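MHC class I protein (Ginglymostoma cirratum, PDB 6LUP) probably presents short peptides at the cell surface for recognition by T cells, as classical MHC class I molecules do. Local coordinates at residues 121-130 / 144-155; 179-188 / 256-267. One frame throughout, in Å; residues are numbered along the deposited sequence.

Contact 1 (121-130 with 144-155) and contact 2 (179-188 with 256-267) lie on opposite sides of the chain's centre, with their own centres about 44 Å apart and their nearest atoms about 22 Å apart, so neither touches the other. Contact 1 belongs to the peptide-binding platform: Trp144 NE1 is hydrogen-bonded to the backbone of the bound peptide, and a basic side chain of that peptide forms a salt bridge with Asp147 OD2. Contact 2 joins the two sheets of the immunoglobulin C1-set domain through side-chain packing. In sequence they run in series, helix 148-172 of the first being followed by strand 183-189 of the second.

Contact 1. Residues 121-130 / 144-155; sequences ISLDKDKMVW and WDRDMAFNQGTK
Trp130 donates two hydrogen bonds to segment 144-155. Its backbone N meets Asp145 OD1 at 2.8 Å, nearly straight at 176° and on the syn lone pair; Asp145 OD2 forms a salt bridge with Lys141. The indole NE1 donates to Asn151 OD1 at 2.6 Å, with the acceptor close to the ring plane, while Asn151 ND2 reaches Trp144 O, so the amide is fixed from both ends. In the MHC class I platform these bonds tie the outermost strand 129-131 of the sheet to the groove-lining helices 135-146 and 148-172, which are broken at Asp147. Over one face of the indole, Trp144 sets its edge toward Trp130 in a T-shaped pair, six-membered-ring centroids 4.8 Å apart and planes at 66°; Leu123 CB lies over the rim of the opposite face. Phe150 CE2 approaches Trp130 CZ2 at 3.4 Å, the nearly parallel rings slid so far apart that they barely overlap. A G1 beta bulge, with Met128 and Val129 facing Asp124, precedes Trp130. Met128, bent at chi2 (-49°) and chi3, brings its methyl back to the helix and its sulfur alongside the Lys155 chain: CE lies 3.3 Å from Asn151 O, and SD 3.8 Å from Lys155 CD.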
loop_
_atom_site.group_PDB
_atom_site.type_symbol
_atom_site.label_atom_id
_atom_site.label_comp_id
_atom_site.label_asym_id
_atom_site.label_seq_id
_atom_site.Cartn_x
_atom_site.Cartn_y
_atom_site.Cartn_z
ATOM N N ILE A 121 -10.874 13.592 11.512
ATOM C CA ILE A 121 -10.721 15.011 11.223
ATOM C C ILE A 121 -9.803 15.190 10.012
ATOM O O ILE A 121 -8.913 14.371 9.772
ATOM C CB ILE A 121 -10.207 15.781 12.470
ATOM C CG1 ILE A 121 -10.539 17.275 12.376
ATOM C CG2 ILE A 121 -8.722 15.528 12.719
ATOM C CD1 ILE A 121 -10.347 18.033 13.674
ATOM N N SER A 122 -10.039 16.242 9.235
ATOM C CA SER A 122 -9.190 16.557 8.085
ATOM C C SER A 122 -9.236 18.047 7.764
ATOM O O SER A 122 -10.159 18.746 8.185
ATOM C CB SER A 122 -9.582 15.719 6.861
ATOM O OG SER A 122 -10.943 15.900 6.516
ATOM N N LEU A 123 -8.242 18.533 7.023
ATOM C CA LEU A 123 -8.158 19.957 6.717
ATOM C C LEU A 123 -8.681 20.322 5.333
ATOM O O LEU A 123 -8.249 19.760 4.328
ATOM C CB LEU A 123 -6.718 20.466 6.876
ATOM C CG LEU A 123 -6.378 21.863 6.333
ATOM C CD1 LEU A 123 -6.969 22.968 7.200
ATOM C CD2 LEU A 123 -4.875 22.047 6.192
ATOM N N ASP A 124 -9.609 21.276 5.296
ATOM C CA ASP A 124 -9.952 21.958 4.059
ATOM C C ASP A 124 -8.912 23.053 3.850
ATOM O O ASP A 124 -8.908 24.058 4.559
ATOM C CB ASP A 124 -11.363 22.551 4.132
ATOM C CG ASP A 124 -11.816 23.177 2.815
ATOM O OD1 ASP A 124 -10.974 23.732 2.071
ATOM O OD2 ASP A 124 -13.031 23.124 2.530
ATOM N N LYS A 125 -8.028 22.843 2.879
ATOM C CA LYS A 125 -6.910 23.748 2.627
ATOM C C LYS A 125 -7.375 25.084 2.044
ATOM O O LYS A 125 -6.779 26.126 2.321
ATOM C CB LYS A 125 -5.889 23.075 1.699
ATOM C CG LYS A 125 -4.491 23.681 1.730
ATOM C CD LYS A 125 -3.540 22.985 0.760
ATOM C CE LYS A 125 -3.832 23.350 -0.693
ATOM N NZ LYS A 125 -2.790 22.848 -1.635
ATOM N N ASP A 126 -8.440 25.050 1.245
ATOM C CA ASP A 126 -8.958 26.255 0.585
ATOM C C ASP A 126 -9.651 27.201 1.559
ATOM O O ASP A 126 -9.379 28.402 1.558
ATOM C CB ASP A 126 -9.889 25.888 -0.578
ATOM C CG ASP A 126 -9.198 25.038 -1.639
ATOM O OD1 ASP A 126 -7.950 24.902 -1.593
ATOM O OD2 ASP A 126 -9.905 24.503 -2.523
ATOM N N LYS A 127 -10.532 26.653 2.392
ATOM C CA LYS A 127 -11.209 27.420 3.436
ATOM C C LYS A 127 -10.317 27.635 4.657
ATOM O O LYS A 127 -10.588 28.508 5.479
ATOM C CB LYS A 127 -12.497 26.712 3.870
ATOM C CG LYS A 127 -13.575 26.616 2.802
ATOM C CD LYS A 127 -14.291 27.944 2.593
ATOM C CE LYS A 127 -15.438 27.802 1.607
ATOM N NZ LYS A 127 -16.051 29.118 1.264
ATOM N N MET A 128 -9.257 26.831 4.758
ATOM C CA MET A 128 -8.371 26.789 5.932
ATOM C C MET A 128 -9.128 26.524 7.233
ATOM O O MET A 128 -8.928 27.202 8.244
ATOM C CB MET A 128 -7.471 28.028 6.024
ATOM C CG MET A 128 -6.252 27.972 5.115
ATOM S SD MET A 128 -5.322 26.424 5.225
ATOM C CE MET A 128 -4.800 26.437 6.938
ATOM N N VAL A 129 -9.992 25.516 7.182
ATOM C CA VAL A 129 -10.793 25.095 8.326
ATOM C C VAL A 129 -10.743 23.567 8.428
ATOM O O VAL A 129 -10.607 22.872 7.416
ATOM C CB VAL A 129 -12.250 25.639 8.221
ATOM C CG1 VAL A 129 -13.062 24.884 7.172
ATOM C CG2 VAL A 129 -12.952 25.615 9.568
ATOM N N TRP A 130 -10.822 23.051 9.650
ATOM C CA TRP A 130 -10.835 21.608 9.874
ATOM C C TRP A 130 -12.257 21.065 9.844
ATOM O O TRP A 130 -13.175 21.678 10.390
ATOM C CB TRP A 130 -10.167 21.261 11.204
ATOM C CG TRP A 130 -8.709 21.598 11.233
ATOM C CD1 TRP A 130 -8.152 22.779 11.627
ATOM C CD2 TRP A 130 -7.618 20.746 10.849
ATOM N NE1 TRP A 130 -6.782 22.718 11.517
ATOM C CE2 TRP A 130 -6.427 21.483 11.040
ATOM C CE3 TRP A 130 -7.530 19.433 10.367
ATOM C CZ2 TRP A 130 -5.162 20.950 10.763
ATOM C CZ3 TRP A 130 -6.269 18.904 10.092
ATOM C CH2 TRP A 130 -5.105 19.663 10.292
ATOM N N TRP A 144 -8.334 23.488 16.947
ATOM C CA TRP A 144 -7.455 23.539 15.780
ATOM C C TRP A 144 -7.783 24.670 14.812
ATOM O O TRP A 144 -6.892 25.173 14.130
ATOM C CB TRP A 144 -7.447 22.187 15.066
ATOM C CG TRP A 144 -6.609 21.145 15.766
ATOM C CD1 TRP A 144 -6.140 21.187 17.049
ATOM C CD2 TRP A 144 -6.165 19.899 15.220
ATOM N NE1 TRP A 144 -5.422 20.053 17.333
ATOM C CE2 TRP A 144 -5.421 19.244 16.228
ATOM C CE3 TRP A 144 -6.319 19.272 13.978
ATOM C CZ2 TRP A 144 -4.831 17.992 16.031
ATOM C CZ3 TRP A 144 -5.735 18.028 13.782
ATOM C CH2 TRP A 144 -5.001 17.402 14.805
ATOM N N ASP A 145 -9.052 25.069 14.752
ATOM C CA ASP A 145 -9.462 26.203 13.917
ATOM C C ASP A 145 -8.919 27.521 14.462
ATOM O O ASP A 145 -8.597 28.430 13.694
ATOM C CB ASP A 145 -10.988 26.272 13.787
ATOM C CG ASP A 145 -11.553 25.203 12.859
ATOM O OD1 ASP A 145 -10.844 24.753 11.931
ATOM O OD2 ASP A 145 -12.724 24.819 13.058
ATOM N N ARG A 146 -8.825 27.608 15.790
ATOM C CA ARG A 146 -8.257 28.766 16.480
ATOM C C ARG A 146 -6.751 28.891 16.256
ATOM O O ARG A 146 -6.229 30.002 16.141
ATOM C CB ARG A 146 -8.540 28.684 17.988
ATOM C CG ARG A 146 -9.705 29.532 18.486
ATOM C CD ARG A 146 -11.036 29.118 17.873
ATOM N NE ARG A 146 -12.151 29.901 18.401
ATOM C CZ ARG A 146 -13.174 29.399 19.091
ATOM N NH1 ARG A 146 -13.251 28.094 19.336
ATOM N NH2 ARG A 146 -14.135 30.204 19.525
ATOM N N ASP A 147 -6.068 27.748 16.194
ATOM C CA ASP A 147 -4.608 27.707 16.149
ATOM C C ASP A 147 -4.050 28.138 14.792
ATOM O O ASP A 147 -3.894 27.325 13.882
ATOM C CB ASP A 147 -4.100 26.312 16.535
ATOM C CG ASP A 147 -2.689 26.332 17.095
ATOM O OD1 ASP A 147 -1.857 27.152 16.636
ATOM O OD2 ASP A 147 -2.410 25.508 17.992
ATOM N N MET A 148 -3.741 29.426 14.684
ATOM C CA MET A 148 -3.214 30.027 13.464
ATOM C C MET A 148 -1.879 29.409 13.045
ATOM O O MET A 148 -1.747 28.914 11.922
ATOM C CB MET A 148 -3.057 31.539 13.655
ATOM C CG MET A 148 -2.486 32.274 12.452
ATOM S SD MET A 148 -3.748 32.872 11.312
ATOM C CE MET A 148 -4.340 34.318 12.195
ATOM N N ALA A 149 -0.903 29.442 13.954
ATOM C CA ALA A 149 0.457 28.972 13.673
ATOM C C ALA A 149 0.483 27.507 13.238
ATOM O O ALA A 149 1.227 27.142 12.330
ATOM C CB ALA A 149 1.368 29.199 14.870
ATOM N N PHE A 150 -0.338 26.680 13.880
ATOM C CA PHE A 150 -0.502 25.292 13.466
ATOM C C PHE A 150 -1.040 25.224 12.039
ATOM O O PHE A 150 -0.452 24.556 11.182
ATOM C CB PHE A 150 -1.423 24.550 14.441
ATOM C CG PHE A 150 -1.682 23.110 14.077
ATOM C CD1 PHE A 150 -0.637 22.186 13.998
ATOM C CD2 PHE A 150 -2.979 22.665 13.845
ATOM C CE1 PHE A 150 -0.881 20.855 13.675
ATOM C CE2 PHE A 150 -3.232 21.336 13.526
ATOM C CZ PHE A 150 -2.182 20.431 13.439
ATOM N N ASN A 151 -2.135 25.943 11.792
ATOM C CA ASN A 151 -2.828 25.926 10.500
ATOM C C ASN A 151 -1.976 26.411 9.334
ATOM O O ASN A 151 -1.859 25.722 8.317
ATOM C CB ASN A 151 -4.125 26.742 10.566
ATOM C CG ASN A 151 -5.206 26.064 11.387
ATOM O OD1 ASN A 151 -5.209 24.845 11.556
ATOM N ND2 ASN A 151 -6.136 26.857 11.904
ATOM N N GLN A 152 -1.385 27.592 9.486
ATOM C CA GLN A 152 -0.538 28.166 8.448
ATOM C C GLN A 152 0.718 27.330 8.240
ATOM O O GLN A 152 1.182 27.168 7.109
ATOM C CB GLN A 152 -0.188 29.622 8.769
ATOM C CG GLN A 152 -1.321 30.602 8.502
ATOM C CD GLN A 152 -1.834 30.540 7.069
ATOM O OE1 GLN A 152 -1.085 30.756 6.111
ATOM N NE2 GLN A 152 -3.123 30.247 6.918
ATOM N N GLY A 153 1.249 26.792 9.335
ATOM C CA GLY A 153 2.405 25.900 9.293
ATOM C C GLY A 153 2.137 24.650 8.475
ATOM O O GLY A 153 2.887 24.330 7.550
ATOM N N THR A 154 1.057 23.953 8.818
ATOM C CA THR A 154 0.619 22.768 8.087
ATOM C C THR A 154 0.426 23.085 6.599
ATOM O O THR A 154 0.854 22.321 5.728
ATOM C CB THR A 154 -0.690 22.218 8.683
ATOM O OG1 THR A 154 -0.488 21.912 10.066
ATOM C CG2 THR A 154 -1.151 20.968 7.948
ATOM N N LYS A 155 -0.207 24.224 6.322
ATOM C CA LYS A 155 -0.439 24.674 4.959
ATOM C C LYS A 155 0.883 24.938 4.250
ATOM O O LYS A 155 1.038 24.596 3.077
ATOM C CB LYS A 155 -1.305 25.931 4.959
ATOM C CG LYS A 155 -1.735 26.421 3.584
ATOM C CD LYS A 155 -2.198 27.865 3.671
ATOM C CE LYS A 155 -2.737 28.386 2.348
ATOM N NZ LYS A 155 -4.169 28.034 2.152
#

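Contact 2. Residues 179-188 / 256-267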
loop_
_atom_site.group_PDB
_atom_site.type_symbol
_atom_site.label_atom_id
_atom_site.label_comp_id
_atom_site.label_asym_id
_atom_site.label_seq_id
_atom_site.Cartn_x
_atom_site.Cartn_y
_atom_site.Cartn_z
ATOM N N PRO A 179 8.712 4.622 -14.631
ATOM C CA PRO A 179 7.822 3.481 -14.818
ATOM C C PRO A 179 8.558 2.316 -15.478
ATOM O O PRO A 179 9.425 2.536 -16.330
ATOM C CB PRO A 179 6.729 4.028 -15.745
ATOM C CG PRO A 179 7.350 5.203 -16.422
ATOM C CD PRO A 179 8.274 5.799 -15.403
ATOM N N VAL A 180 8.243 1.099 -15.048
ATOM C CA VAL A 180 8.735 -0.110 -15.707
ATOM C C VAL A 180 7.556 -0.893 -16.286
ATOM O O VAL A 180 6.551 -1.122 -15.601
ATOM C CB VAL A 180 9.637 -0.990 -14.798
ATOM C CG1 VAL A 180 9.040 -1.160 -13.410
ATOM C CG2 VAL A 180 9.907 -2.347 -15.440
ATOM N N LYS A 181 7.693 -1.270 -17.555
ATOM C CA LYS A 181 6.630 -1.941 -18.294
ATOM C C LYS A 181 6.340 -3.338 -17.752
ATOM O O LYS A 181 7.235 -4.001 -17.216
ATOM C CB LYS A 181 6.950 -1.994 -19.798
ATOM C CG LYS A 181 8.086 -2.922 -20.208
ATOM C CD LYS A 181 8.395 -2.753 -21.689
ATOM C CE LYS A 181 9.725 -3.382 -22.080
ATOM N NZ LYS A 181 9.645 -4.859 -22.267
ATOM N N PRO A 182 5.075 -3.778 -17.872
ATOM C CA PRO A 182 4.724 -5.162 -17.561
ATOM C C PRO A 182 5.306 -6.134 -18.581
ATOM O O PRO A 182 5.379 -5.816 -19.769
ATOM C CB PRO A 182 3.192 -5.171 -17.660
ATOM C CG PRO A 182 2.853 -4.014 -18.536
ATOM C CD PRO A 182 3.890 -2.974 -18.229
ATOM N N SER A 183 5.748 -7.295 -18.107
ATOM C CA SER A 183 5.990 -8.423 -18.991
ATOM C C SER A 183 4.700 -9.238 -18.968
ATOM O O SER A 183 4.230 -9.639 -17.897
ATOM C CB SER A 183 7.191 -9.250 -18.526
ATOM O OG SER A 183 6.842 -10.119 -17.464
ATOM N N VAL A 184 4.107 -9.444 -20.141
ATOM C CA VAL A 184 2.779 -10.061 -20.215
ATOM C C VAL A 184 2.775 -11.445 -20.869
ATOM O O VAL A 184 3.511 -11.707 -21.826
ATOM C CB VAL A 184 1.732 -9.141 -20.895
ATOM C CG1 VAL A 184 1.783 -7.733 -20.317
ATOM C CG2 VAL A 184 1.934 -9.105 -22.401
ATOM N N THR A 185 1.933 -12.318 -20.329
ATOM C CA THR A 185 1.736 -13.665 -20.839
ATOM C C THR A 185 0.254 -13.844 -21.151
ATOM O O THR A 185 -0.603 -13.343 -20.420
ATOM C CB THR A 185 2.207 -14.709 -19.803
ATOM O OG1 THR A 185 3.635 -14.793 -19.831
ATOM C CG2 THR A 185 1.636 -16.091 -20.081
ATOM N N PHE A 186 -0.037 -14.542 -22.247
ATOM C CA PHE A 186 -1.409 -14.886 -22.599
ATOM C C PHE A 186 -1.471 -16.340 -23.063
ATOM O O PHE A 186 -1.135 -16.660 -24.208
ATOM C CB PHE A 186 -1.947 -13.925 -23.665
ATOM C CG PHE A 186 -3.451 -13.851 -23.729
ATOM C CD1 PHE A 186 -4.231 -14.123 -22.610
ATOM C CD2 PHE A 186 -4.088 -13.477 -24.910
ATOM C CE1 PHE A 186 -5.615 -14.042 -22.673
ATOM C CE2 PHE A 186 -5.471 -13.390 -24.977
ATOM C CZ PHE A 186 -6.235 -13.672 -23.857
ATOM N N THR A 187 -1.886 -17.215 -22.149
ATOM C CA THR A 187 -1.852 -18.659 -22.374
ATOM C C THR A 187 -3.114 -19.358 -21.880
ATOM O O THR A 187 -3.815 -18.854 -20.996
ATOM C CB THR A 187 -0.650 -19.314 -21.658
ATOM O OG1 THR A 187 -0.639 -18.923 -20.280
ATOM C CG2 THR A 187 0.669 -18.922 -22.312
ATOM N N SER A 188 -3.390 -20.527 -22.458
ATOM C CA SER A 188 -4.426 -21.413 -21.945
ATOM C C SER A 188 -3.931 -22.023 -20.645
ATOM O O SER A 188 -2.755 -22.381 -20.525
ATOM C CB SER A 188 -4.762 -22.514 -22.957
ATOM O OG SER A 188 -3.724 -23.480 -23.037
ATOM N N HIS A 256 -0.423 0.697 -19.757
ATOM C CA HIS A 256 0.417 1.028 -18.621
ATOM C C HIS A 256 1.305 2.172 -19.081
ATOM O O HIS A 256 1.800 2.160 -20.210
ATOM C CB HIS A 256 1.259 -0.189 -18.219
ATOM C CG HIS A 256 2.141 0.041 -17.030
ATOM N ND1 HIS A 256 1.712 -0.157 -15.734
ATOM C CD2 HIS A 256 3.434 0.432 -16.940
ATOM C CE1 HIS A 256 2.700 0.113 -14.900
ATOM N NE2 HIS A 256 3.755 0.472 -15.605
ATOM N N ASP A 257 1.503 3.163 -18.221
ATOM C CA ASP A 257 2.291 4.334 -18.609
ATOM C C ASP A 257 3.803 4.055 -18.689
ATOM O O ASP A 257 4.606 4.957 -18.932
ATOM C CB ASP A 257 1.956 5.547 -17.731
ATOM C CG ASP A 257 2.315 5.341 -16.281
ATOM O OD1 ASP A 257 3.156 4.462 -15.986
ATOM O OD2 ASP A 257 1.750 6.062 -15.432
ATOM N N GLY A 258 4.171 2.794 -18.491
ATOM C CA GLY A 258 5.514 2.319 -18.785
ATOM C C GLY A 258 5.600 1.757 -20.194
ATOM O O GLY A 258 6.687 1.431 -20.670
ATOM N N LEU A 259 4.454 1.642 -20.864
ATOM C CA LEU A 259 4.406 1.129 -22.232
ATOM C C LEU A 259 4.502 2.251 -23.259
ATOM O O LEU A 259 5.304 2.177 -24.193
ATOM C CB LEU A 259 3.145 0.291 -22.460
ATOM C CG LEU A 259 3.053 -1.017 -21.673
ATOM C CD1 LEU A 259 1.622 -1.532 -21.660
ATOM C CD2 LEU A 259 4.008 -2.069 -22.226
ATOM N N GLY A 260 3.682 3.284 -23.088
ATOM C CA GLY A 260 3.721 4.446 -23.978
ATOM C C GLY A 260 3.097 4.188 -25.334
ATOM O O GLY A 260 3.039 5.073 -26.187
ATOM N N GLN A 261 2.649 2.954 -25.528
ATOM C CA GLN A 261 1.881 2.549 -26.687
ATOM C C GLN A 261 1.121 1.308 -26.260
ATOM O O GLN A 261 1.662 0.460 -25.547
ATOM C CB GLN A 261 2.794 2.227 -27.871
ATOM C CG GLN A 261 2.123 2.365 -29.231
ATOM C CD GLN A 261 1.942 3.813 -29.657
ATOM O OE1 GLN A 261 2.888 4.602 -29.642
ATOM N NE2 GLN A 261 0.721 4.167 -30.052
ATOM N N GLN A 262 -0.133 1.211 -26.680
ATOM C CA GLN A 262 -0.985 0.102 -26.282
ATOM C C GLN A 262 -0.349 -1.221 -26.690
ATOM O O GLN A 262 0.112 -1.373 -27.824
ATOM C CB GLN A 262 -2.362 0.256 -26.913
ATOM C CG GLN A 262 -3.494 -0.247 -26.039
ATOM C CD GLN A 262 -4.856 0.132 -26.579
ATOM O OE1 GLN A 262 -5.610 0.851 -25.925
ATOM N NE2 GLN A 262 -5.176 -0.343 -27.778
ATOM N N LEU A 263 -0.301 -2.164 -25.756
ATOM C CA LEU A 263 0.306 -3.461 -26.024
ATOM C C LEU A 263 -0.739 -4.571 -26.195
ATOM O O LEU A 263 -1.577 -4.793 -25.318
ATOM C CB LEU A 263 1.330 -3.811 -24.940
ATOM C CG LEU A 263 2.023 -5.170 -25.035
ATOM C CD1 LEU A 263 3.523 -5.061 -24.828
ATOM C CD2 LEU A 263 1.411 -6.138 -24.041
ATOM N N VAL A 264 -0.675 -5.250 -27.338
ATOM C CA VAL A 264 -1.564 -6.376 -27.633
ATOM C C VAL A 264 -0.790 -7.683 -27.743
ATOM O O VAL A 264 0.331 -7.710 -28.248
ATOM C CB VAL A 264 -2.416 -6.156 -28.909
ATOM C CG1 VAL A 264 -3.578 -5.219 -28.624
ATOM C CG2 VAL A 264 -1.578 -5.626 -30.062
ATOM N N VAL A 265 -1.397 -8.759 -27.257
ATOM C CA VAL A 265 -0.796 -10.091 -27.314
ATOM C C VAL A 265 -1.853 -11.136 -27.694
ATOM O O VAL A 265 -2.928 -11.189 -27.092
ATOM C CB VAL A 265 -0.064 -10.448 -25.992
ATOM C CG1 VAL A 265 -0.894 -10.055 -24.777
ATOM C CG2 VAL A 265 0.319 -11.922 -25.943
ATOM N N PHE A 266 -1.544 -11.948 -28.704
ATOM C CA PHE A 266 -2.464 -12.991 -29.182
ATOM C C PHE A 266 -2.149 -14.351 -28.560
ATOM O O PHE A 266 -1.036 -14.567 -28.067
ATOM C CB PHE A 266 -2.435 -13.078 -30.713
ATOM C CG PHE A 266 -2.744 -11.778 -31.399
ATOM C CD1 PHE A 266 -4.048 -11.291 -31.444
ATOM C CD2 PHE A 266 -1.732 -11.034 -31.997
ATOM C CE1 PHE A 266 -4.336 -10.088 -32.069
ATOM C CE2 PHE A 266 -2.014 -9.829 -32.626
ATOM C CZ PHE A 266 -3.319 -9.357 -32.662
ATOM N N TYR A 267 -3.125 -15.260 -28.579
ATOM C CA TYR A 267 -2.940 -16.594 -28.003
ATOM C C TYR A 267 -1.776 -17.365 -28.645
ATOM O O TYR A 267 -1.839 -17.770 -29.809
ATOM C CB TYR A 267 -4.230 -17.420 -28.050
ATOM C CG TYR A 267 -3.994 -18.871 -27.691
ATOM C CD1 TYR A 267 -3.718 -19.246 -26.374
ATOM C CD2 TYR A 267 -4.011 -19.865 -28.672
ATOM C CE1 TYR A 267 -3.485 -20.571 -26.043
ATOM C CE2 TYR A 267 -3.777 -21.191 -28.350
ATOM C CZ TYR A 267 -3.515 -21.537 -27.035
ATOM O OH TYR A 267 -3.284 -22.852 -26.711
#
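Val184 overlaps Leu263 and Val265 through one methyl, CG2, which lies 3.4 Å from Leu263 CD2. The same methyl meets Val265 CG1 at 3.8 Å, and thus spans two inward-pointing residues of the facing strand. With chi1 at -48°, CG2 stands between the backbone N and the carbonyl carbon, whereas CG1 makes the longer approach to Leu263. Further along, Phe186 packs its CB against Val265 CG2, and its ring atom CD2 lies 3.4 Å from Val265 O; the side chain also touches Cys197 and Cys252, which form the disulfide of this domain. These neighbours identify the interior of an immunoglobulin C1-set beta sandwich. Strands 183-188 and 263-266 are outermost strands of different sheets, their axes 7.3 Å apart at closest and 26° from parallel, and no clear hydrogen bond crosses between the two segments, so side chains do the joining. Beyond the facing strands, Tyr267 directs the edge of its ring at the backbone of Ser188, CE1 lying 3.6 Å from Ser188 N, which sits near the ring plane. At the other end, Pro182 CD touches both His256 and Leu259, coming within 3.7 Å of His256 CD2 and 4.0 Å of Leu259 CG. With CG anti to the backbone N (chi1 -179°), the His256 ring lies against Pro182, and NE2 is hydrogen-bonded to Tyr203 O. Gly258 brings its backbone against 179-181, with Pro179 CB 3.7 Å from Gly258 CA and Lys181 CB beside Gly258 O.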